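Side-chain contacts in lipolytic enzyme (Clostridium thermocellum, PDB 2VPT), which probably removes acetyl groups from acetylated xylan, being the catalytic domain of a cellulosomal family 3 carbohydrate esterase of the SGNH hydrolase clan: residues S53-P56 with D57-H60; N103-G106 with L107-I111; S173-G176 with L177-S180; N189-Y192 with K193-D197. One frame throughout, in Å; residues are numbered along the deposited sequence. Where two conformers were deposited one is given.

Contact 1: residues S53-P56 with D57-H60; sequences SSLP and DKDH. With CA (calcium ion), chain B.
In the chain that leads into strand 59-62 and its calcium site, K58 folds back over L55. K58 NZ donates to L55 O at 2.7 Å, arriving almost straight on from the end of the carbonyl (C=O...N 164°). The lysine chain runs extended until its last torsion, where a bend (chi4 70°) brings the ammonium group to the end of this carbonyl. Two waters complete its grip: water 1 lies 2.7 Å from K58 NZ and also donates to S53 O, while water 2 lies 2.8 Å from K58 NZ and donates to P56 O. One ammonium thus ties three backbone carbonyls of the loop together. L55 is buried: its CG packs 3.3 Å from D57 O, and the leucine side chain reaches Y32 of helix 28-37. Calcium sits at the end of the D57 carboxylate, bound by D57 OD1 and D57 OD2 at 2.5 Å each and by D59 OD2 at 2.4 Å. A weak, long bond from D59 N to D57 OD1 spans the two ligands. D43, the backbone oxygen of F44 and two waters fill the remaining positions, making a seven-coordinate calcium site with one bidentate aspartate, set between the loop end at D57 and the strands 41-44 and 59-62.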
# COMPACT_ATOMS: atom_id res chain seq x y z
N SER A 53 1.81 5.13 10.92
CA SER A 53 3.00 5.45 11.69
C SER A 53 3.14 4.61 12.96
O SER A 53 4.25 4.31 13.39
CB SER A 53 3.04 6.95 12.02
OG SER A 53 3.59 7.67 10.93
N SER A 54 2.00 4.22 13.53
CA SER A 54 1.97 3.49 14.79
C SER A 54 2.49 2.05 14.72
O SER A 54 2.85 1.48 15.75
CB SER A 54 0.57 3.48 15.39
OG SER A 54 -0.31 2.64 14.65
N LEU A 55 2.50 1.46 13.52
CA LEU A 55 2.95 0.09 13.37
C LEU A 55 4.46 0.08 13.21
O LEU A 55 4.97 0.60 12.22
CB LEU A 55 2.27 -0.52 12.13
CG LEU A 55 2.77 -1.90 11.67
CD1 LEU A 55 2.75 -2.92 12.81
CD2 LEU A 55 1.93 -2.39 10.46
N PRO A 56 5.21 -0.48 14.17
CA PRO A 56 6.66 -0.42 14.04
C PRO A 56 7.25 -1.22 12.89
O PRO A 56 8.27 -0.85 12.33
CB PRO A 56 7.16 -0.93 15.42
CG PRO A 56 6.00 -0.73 16.32
CD PRO A 56 4.81 -1.06 15.47
N ASP A 57 6.60 -2.32 12.56
CA ASP A 57 7.11 -3.26 11.57
C ASP A 57 6.07 -3.41 10.46
O ASP A 57 5.05 -4.10 10.62
CB ASP A 57 7.42 -4.61 12.22
CG ASP A 57 8.23 -5.51 11.32
OD1 ASP A 57 8.18 -5.30 10.08
OD2 ASP A 57 8.91 -6.45 11.82
N LYS A 58 6.35 -2.74 9.35
CA LYS A 58 5.38 -2.56 8.27
C LYS A 58 5.63 -3.51 7.08
O LYS A 58 4.98 -3.39 6.03
CB LYS A 58 5.42 -1.11 7.78
CG LYS A 58 5.05 -0.09 8.86
CD LYS A 58 5.38 1.37 8.42
CE LYS A 58 5.30 2.41 9.57
NZ LYS A 58 6.38 2.25 10.55
N ASP A 59 6.54 -4.47 7.25
CA ASP A 59 6.88 -5.39 6.16
C ASP A 59 5.81 -6.45 5.97
O ASP A 59 5.24 -6.95 6.93
CB ASP A 59 8.21 -6.08 6.44
CG ASP A 59 9.31 -5.09 6.75
OD1 ASP A 59 9.48 -4.10 6.00
OD2 ASP A 59 10.02 -5.31 7.76
N HIS A 60 5.56 -6.82 4.72
CA HIS A 60 4.57 -7.86 4.43
C HIS A 60 4.66 -8.34 2.99
O HIS A 60 5.44 -7.81 2.20
CB HIS A 60 3.15 -7.36 4.73
CG HIS A 60 2.70 -6.22 3.87
ND1 HIS A 60 2.13 -6.40 2.63
CD2 HIS A 60 2.74 -4.88 4.08
CE1 HIS A 60 1.83 -5.22 2.11
NE2 HIS A 60 2.19 -4.28 2.98
CA CA B . 10.24 -6.64 9.72
O HOH W 1 6.54 4.55 11.98
O HOH W 2 8.77 1.07 9.83
O HOH W 3 11.50 -4.91 10.63
O HOH W 4 12.01 -7.26 8.23

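Contact 2: residues N103-G106 with L107-I111; sequences NATG and LSNLI
Four backbone bonds join N103-G106 to L107-I111 as the first turns of helix 104-117: L107 N to N103 O (3.0 Å), S108 N to A104 O (3.0 Å), N109 N to T105 O (2.9 Å) and L110 N to G106 O. The capping bond comes from the side chain of N103, whose OD1 accepts from G106 N at 2.8 Å. This bond is bent (134° at the hydrogen), and the N-H reaches the amide oxygen from above its plane. The other end of the same amide, N103 ND2, donates to D95, so that both ends of the amide are bonded, which should hold its rotation. Side-chain packing is seen where T105 and N109 lie alongside one another and point the same way. T105 CG2 stands 3.5 Å from N109 ND2, and N109 CG comes to 3.2 Å from T105 O because chi1 of -68° keeps the amide beside its own backbone N. S108 OG bonds to K149 of helix 142-151; L107 and L110 pack on helix 68-82, and I111 on L123 and V125 of strand 122-126. The whole is an asparagine N-cap at the start of an amphipathic helix flanking the sheet of an alpha/beta fold.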
# COMPACT_ATOMS: atom_id res chain seq x y z
N ASN A 103 -11.33 -21.67 -6.19
CA ASN A 103 -10.05 -22.31 -6.42
C ASN A 103 -9.56 -23.18 -5.27
O ASN A 103 -8.47 -22.98 -4.73
CB ASN A 103 -9.01 -21.27 -6.83
CG ASN A 103 -7.86 -21.87 -7.61
OD1 ASN A 103 -7.82 -23.08 -7.87
ND2 ASN A 103 -6.91 -21.02 -8.02
N ALA A 104 -10.37 -24.17 -4.93
CA ALA A 104 -10.01 -25.16 -3.95
C ALA A 104 -8.72 -25.88 -4.34
O ALA A 104 -7.82 -26.04 -3.52
CB ALA A 104 -11.15 -26.15 -3.78
N THR A 105 -8.62 -26.32 -5.59
CA THR A 105 -7.43 -27.03 -6.02
C THR A 105 -6.17 -26.15 -5.98
O THR A 105 -5.09 -26.60 -5.57
CB THR A 105 -7.60 -27.64 -7.44
OG1 THR A 105 -8.63 -28.63 -7.40
CG2 THR A 105 -6.32 -28.27 -7.90
N GLY A 106 -6.32 -24.89 -6.38
CA GLY A 106 -5.21 -23.95 -6.33
C GLY A 106 -4.71 -23.72 -4.92
O GLY A 106 -3.50 -23.71 -4.69
N LEU A 107 -5.64 -23.58 -3.97
CA LEU A 107 -5.25 -23.39 -2.56
C LEU A 107 -4.50 -24.62 -2.03
O LEU A 107 -3.46 -24.51 -1.40
CB LEU A 107 -6.47 -23.08 -1.70
CG LEU A 107 -6.16 -22.83 -0.23
CD1 LEU A 107 -5.26 -21.58 -0.07
CD2 LEU A 107 -7.46 -22.71 0.56
N SER A 108 -5.05 -25.81 -2.32
CA SER A 108 -4.44 -27.06 -1.88
C SER A 108 -3.03 -27.17 -2.42
O SER A 108 -2.09 -27.51 -1.70
CB SER A 108 -5.28 -28.24 -2.37
OG SER A 108 -4.75 -29.47 -1.89
N ASN A 109 -2.87 -26.88 -3.71
CA ASN A 109 -1.56 -26.95 -4.35
C ASN A 109 -0.58 -25.91 -3.81
O ASN A 109 0.61 -26.18 -3.70
CB ASN A 109 -1.69 -26.83 -5.88
CG ASN A 109 -2.37 -28.01 -6.51
OD1 ASN A 109 -2.49 -29.08 -5.89
ND2 ASN A 109 -2.85 -27.83 -7.73
N LEU A 110 -1.09 -24.71 -3.52
CA LEU A 110 -0.24 -23.67 -2.95
C LEU A 110 0.28 -24.05 -1.56
O LEU A 110 1.43 -23.81 -1.27
CB LEU A 110 -1.01 -22.34 -2.92
CG LEU A 110 -0.30 -21.17 -2.23
CD1 LEU A 110 1.06 -20.89 -2.87
CD2 LEU A 110 -1.18 -19.94 -2.32
N ILE A 111 -0.57 -24.65 -0.74
CA ILE A 111 -0.14 -25.15 0.57
C ILE A 111 0.99 -26.17 0.40
O ILE A 111 2.03 -26.08 1.03
CB ILE A 111 -1.32 -25.76 1.37
CG1 ILE A 111 -2.32 -24.66 1.77
CG2 ILE A 111 -0.82 -26.54 2.60
CD1 ILE A 111 -3.67 -25.18 2.18

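Contact 3: residues S173-G176 with L177-S180; sequences SWDG and LHLS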
# COMPACT_ATOMS: atom_id res chain seq x y z
N SER A 173 -15.33 -0.49 5.38
CA SER A 173 -14.83 0.85 5.11
C SER A 173 -15.72 1.62 4.15
O SER A 173 -16.69 1.11 3.62
CB SER A 173 -13.42 0.74 4.51
OG SER A 173 -13.50 0.40 3.14
N TRP A 174 -15.35 2.88 3.95
CA TRP A 174 -16.01 3.76 2.98
C TRP A 174 -16.11 3.19 1.55
O TRP A 174 -16.98 3.61 0.79
CB TRP A 174 -15.27 5.10 2.94
CG TRP A 174 -13.82 4.94 2.60
CD1 TRP A 174 -12.79 4.70 3.46
CD2 TRP A 174 -13.25 4.97 1.29
NE1 TRP A 174 -11.61 4.58 2.77
CE2 TRP A 174 -11.86 4.74 1.44
CE3 TRP A 174 -13.77 5.16 0.01
CZ2 TRP A 174 -11.00 4.71 0.35
CZ3 TRP A 174 -12.91 5.14 -1.07
CH2 TRP A 174 -11.53 4.91 -0.89
N ASP A 175 -15.23 2.26 1.17
CA ASP A 175 -15.30 1.69 -0.19
C ASP A 175 -16.36 0.59 -0.36
O ASP A 175 -16.58 0.10 -1.47
CB ASP A 175 -13.91 1.24 -0.71
CG ASP A 175 -13.40 -0.07 -0.10
OD1 ASP A 175 -14.15 -0.81 0.56
OD2 ASP A 175 -12.19 -0.35 -0.31
N GLY A 176 -17.01 0.22 0.74
CA GLY A 176 -18.11 -0.73 0.71
C GLY A 176 -17.73 -2.19 0.55
O GLY A 176 -18.60 -3.04 0.46
N LEU A 177 -16.43 -2.49 0.56
CA LEU A 177 -15.94 -3.86 0.32
C LEU A 177 -14.90 -4.31 1.34
O LEU A 177 -15.02 -5.39 1.93
CB LEU A 177 -15.34 -3.92 -1.08
CG LEU A 177 -14.70 -5.22 -1.57
CD1 LEU A 177 -15.72 -6.35 -1.59
CD2 LEU A 177 -14.10 -5.00 -2.94
N HIS A 178 -13.88 -3.48 1.53
CA HIS A 178 -12.79 -3.79 2.44
C HIS A 178 -13.13 -3.37 3.85
O HIS A 178 -13.99 -2.52 4.08
CB HIS A 178 -11.52 -3.08 1.99
CG HIS A 178 -10.98 -3.60 0.69
ND1 HIS A 178 -11.16 -2.92 -0.49
CD2 HIS A 178 -10.31 -4.73 0.39
CE1 HIS A 178 -10.60 -3.62 -1.47
NE2 HIS A 178 -10.08 -4.72 -0.96
N LEU A 179 -12.43 -3.99 4.79
CA LEU A 179 -12.64 -3.72 6.21
C LEU A 179 -12.26 -2.30 6.61
O LEU A 179 -11.35 -1.70 6.05
CB LEU A 179 -11.83 -4.72 7.05
CG LEU A 179 -12.25 -6.19 6.96
CD1 LEU A 179 -11.16 -7.04 7.56
CD2 LEU A 179 -13.61 -6.44 7.63
N SER A 180 -12.98 -1.79 7.61
CA SER A 180 -12.60 -0.59 8.33
C SER A 180 -11.49 -0.87 9.33
O SER A 180 -11.11 -2.03 9.56
CB SER A 180 -13.80 -0.08 9.11
OG SER A 180 -14.14 -1.05 10.08
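S173-G176 forms a type I beta turn, closed by G176 N to S173 O, and the chain then comes back so that S173 N donates to H178 O at 2.8 Å, nearly straight (173°) and in the carbonyl plane. G176 takes a positive phi of 77°, which turns the chain into L177. S173 OG donates to the same H178 O at 3.1 Å, from above the carbonyl plane, and accepts from D175 N at 3.2 Å, an ST turn. D175 carries the side-chain contact. With chi1 at 76°, its carboxylate is tucked between its own backbone N and carbonyl, turned in toward L177 and H178. D175 OD1 takes two backbone donors, L177 N at 2.8 Å on the anti side and H178 N at 2.9 Å through the syn lone pair. D175 OD2 accepts from H178 ND1 at 2.8 Å; it lies close to the imidazole plane, at the ring edge, though carboxylate and ring are well twisted from one another. Beyond the ring, H178 NE2 bonds to S14 OG, and W174 of the second subunit meets the imidazole obliquely. Three bonds therefore set the carboxylate's position and rotation, and the carboxylate in turn orients the imidazole toward S14. This D175-H178-S14 relay is consistent with the Ser-His-Asp triad of SGNH esterases, in which histidine activates the serine for attack on the ester.

Contact 4: residues N189-Y192 with K193-D197; sequences NIWY and KYTID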
# COMPACT_ATOMS: atom_id res chain seq x y z
N ASN A 189 -7.77 -9.87 16.25
CA ASN A 189 -8.09 -10.66 17.45
C ASN A 189 -8.33 -12.12 17.17
O ASN A 189 -7.96 -12.98 17.98
CB ASN A 189 -9.20 -9.99 18.25
CG ASN A 189 -8.63 -8.86 19.13
OD1 ASN A 189 -8.54 -7.73 18.72
ND2 ASN A 189 -8.18 -9.22 20.33
N ILE A 190 -8.87 -12.43 15.99
CA ILE A 190 -9.09 -13.82 15.61
C ILE A 190 -7.76 -14.48 15.21
O ILE A 190 -7.48 -15.60 15.60
CB ILE A 190 -10.15 -13.95 14.51
CG1 ILE A 190 -11.50 -13.37 14.98
CG2 ILE A 190 -10.31 -15.41 14.08
CD1 ILE A 190 -12.49 -13.12 13.87
N TRP A 191 -6.91 -13.79 14.45
CA TRP A 191 -5.57 -14.32 14.22
C TRP A 191 -4.89 -14.64 15.55
O TRP A 191 -4.26 -15.69 15.69
CB TRP A 191 -4.68 -13.32 13.48
CG TRP A 191 -4.91 -13.20 11.98
CD1 TRP A 191 -5.59 -12.21 11.35
CD2 TRP A 191 -4.45 -14.09 10.94
NE1 TRP A 191 -5.58 -12.41 9.99
CE2 TRP A 191 -4.89 -13.55 9.72
CE3 TRP A 191 -3.72 -15.27 10.93
CZ2 TRP A 191 -4.62 -14.18 8.49
CZ3 TRP A 191 -3.45 -15.89 9.71
CH2 TRP A 191 -3.89 -15.33 8.51
N TYR A 192 -4.97 -13.71 16.52
CA TYR A 192 -4.35 -13.94 17.81
C TYR A 192 -4.89 -15.23 18.45
O TYR A 192 -4.13 -16.09 18.86
CB TYR A 192 -4.56 -12.73 18.72
CG TYR A 192 -3.91 -12.88 20.09
CD1 TYR A 192 -2.63 -12.43 20.32
CD2 TYR A 192 -4.59 -13.50 21.13
CE1 TYR A 192 -2.04 -12.56 21.57
CE2 TYR A 192 -4.02 -13.63 22.37
CZ TYR A 192 -2.74 -13.18 22.58
OH TYR A 192 -2.17 -13.31 23.83
N LYS A 193 -6.21 -15.33 18.51
CA LYS A 193 -6.86 -16.52 19.08
C LYS A 193 -6.30 -17.83 18.53
O LYS A 193 -5.99 -18.76 19.28
CB LYS A 193 -8.37 -16.43 18.86
CG LYS A 193 -9.16 -17.68 19.22
CD LYS A 193 -10.64 -17.47 18.99
CE LYS A 193 -11.40 -18.78 19.17
NZ LYS A 193 -12.83 -18.63 18.92
N TYR A 194 -6.18 -17.89 17.21
CA TYR A 194 -5.79 -19.14 16.54
C TYR A 194 -4.28 -19.36 16.44
O TYR A 194 -3.84 -20.46 16.16
CB TYR A 194 -6.46 -19.22 15.15
CG TYR A 194 -7.94 -19.56 15.23
CD1 TYR A 194 -8.37 -20.88 15.20
CD2 TYR A 194 -8.92 -18.58 15.30
CE1 TYR A 194 -9.70 -21.21 15.29
CE2 TYR A 194 -10.28 -18.90 15.38
CZ TYR A 194 -10.66 -20.23 15.38
OH TYR A 194 -11.99 -20.58 15.45
N THR A 195 -3.47 -18.32 16.67
CA THR A 195 -2.02 -18.45 16.53
C THR A 195 -1.19 -18.40 17.81
O THR A 195 -0.07 -18.89 17.83
CB THR A 195 -1.43 -17.36 15.59
OG1 THR A 195 -1.60 -16.06 16.18
CG2 THR A 195 -2.09 -17.41 14.17
N ILE A 196 -1.73 -17.81 18.87
CA ILE A 196 -0.88 -17.48 20.03
C ILE A 196 -0.21 -18.70 20.68
O ILE A 196 0.98 -18.69 20.97
CB ILE A 196 -1.63 -16.62 21.07
CG1 ILE A 196 -0.67 -16.16 22.18
CG2 ILE A 196 -2.80 -17.36 21.68
CD1 ILE A 196 0.53 -15.34 21.70
N ASP A 197 -0.95 -19.78 20.86
CA ASP A 197 -0.38 -20.95 21.51
C ASP A 197 0.74 -21.57 20.70
O ASP A 197 1.77 -21.93 21.23
CB ASP A 197 -1.48 -21.96 21.84
CG ASP A 197 -2.46 -21.42 22.88
OD1 ASP A 197 -1.99 -20.96 23.94
OD2 ASP A 197 -3.68 -21.43 22.64
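Y192 and I196 meet one turn apart on helix 181-203, where Y192 O accepts two donors: I196 N at 3.0 Å, in the carbonyl plane, and T195 N at 3.2 Å, from well above it. W191 O is likewise served twice, by T195 OG1 at 2.7 Å and, weakly, by T195 N. T195 OG1 can reach back because its chi1 of 65° sets the hydroxyl between backbone N and carbonyl carbon, adding a second, short bond to W191 O, where the amide of T195 gives only a weak one. The regular bonds K193 N to N189 O (3.0 Å) and Y194 N to I190 O (3.1 Å) precede this irregularity. The polar ends of two side chains find their partner outside the segments: K193 NZ forms a salt bridge to E163, whose other carboxylate oxygen bonds with Y194 OH. D197 pairs with R200 farther along the helix. I196 CB stands over the centre of the Y192 ring, 4.0 Å from its centroid and 12° off the normal, a CH-pi contact, with the two side chains lying alongside. I190 CG2 packs 3.7 Å from Y194 CD2, while I190 O lies at the edge of the Y194 ring. T195 CG2 lies at the edge of the W191 ring. W191 is buried, stacks with Y27 and with F88, and touches strands 122-126 and 156-159; Y192 rests on L31 and L34 of helix 28-37. The helix thus lies against the sheet, beside helix 28-37.

Overall arrangement
The four contacts follow one another along the chain without interleaving, spread over one alpha/beta domain whose centre is a mostly parallel sheet. Contacts 1 and 2 lie on opposite sides of the chain's centre, their own centres about 29 Å apart. Contact 3 is about 21 Å from contact 1 and about 27 Å from contact 2, centre to centre, so the calcium site is remote from the probable catalytic loop. Contacts 3 and 4 are joined by helix 181-203: S180 caps its start, and 189-197 forms its middle, with nearest atoms about 8 Å apart. Helix 28-37 touches both contacts 1 and 4, and strand 122-126 both contacts 2 and 4.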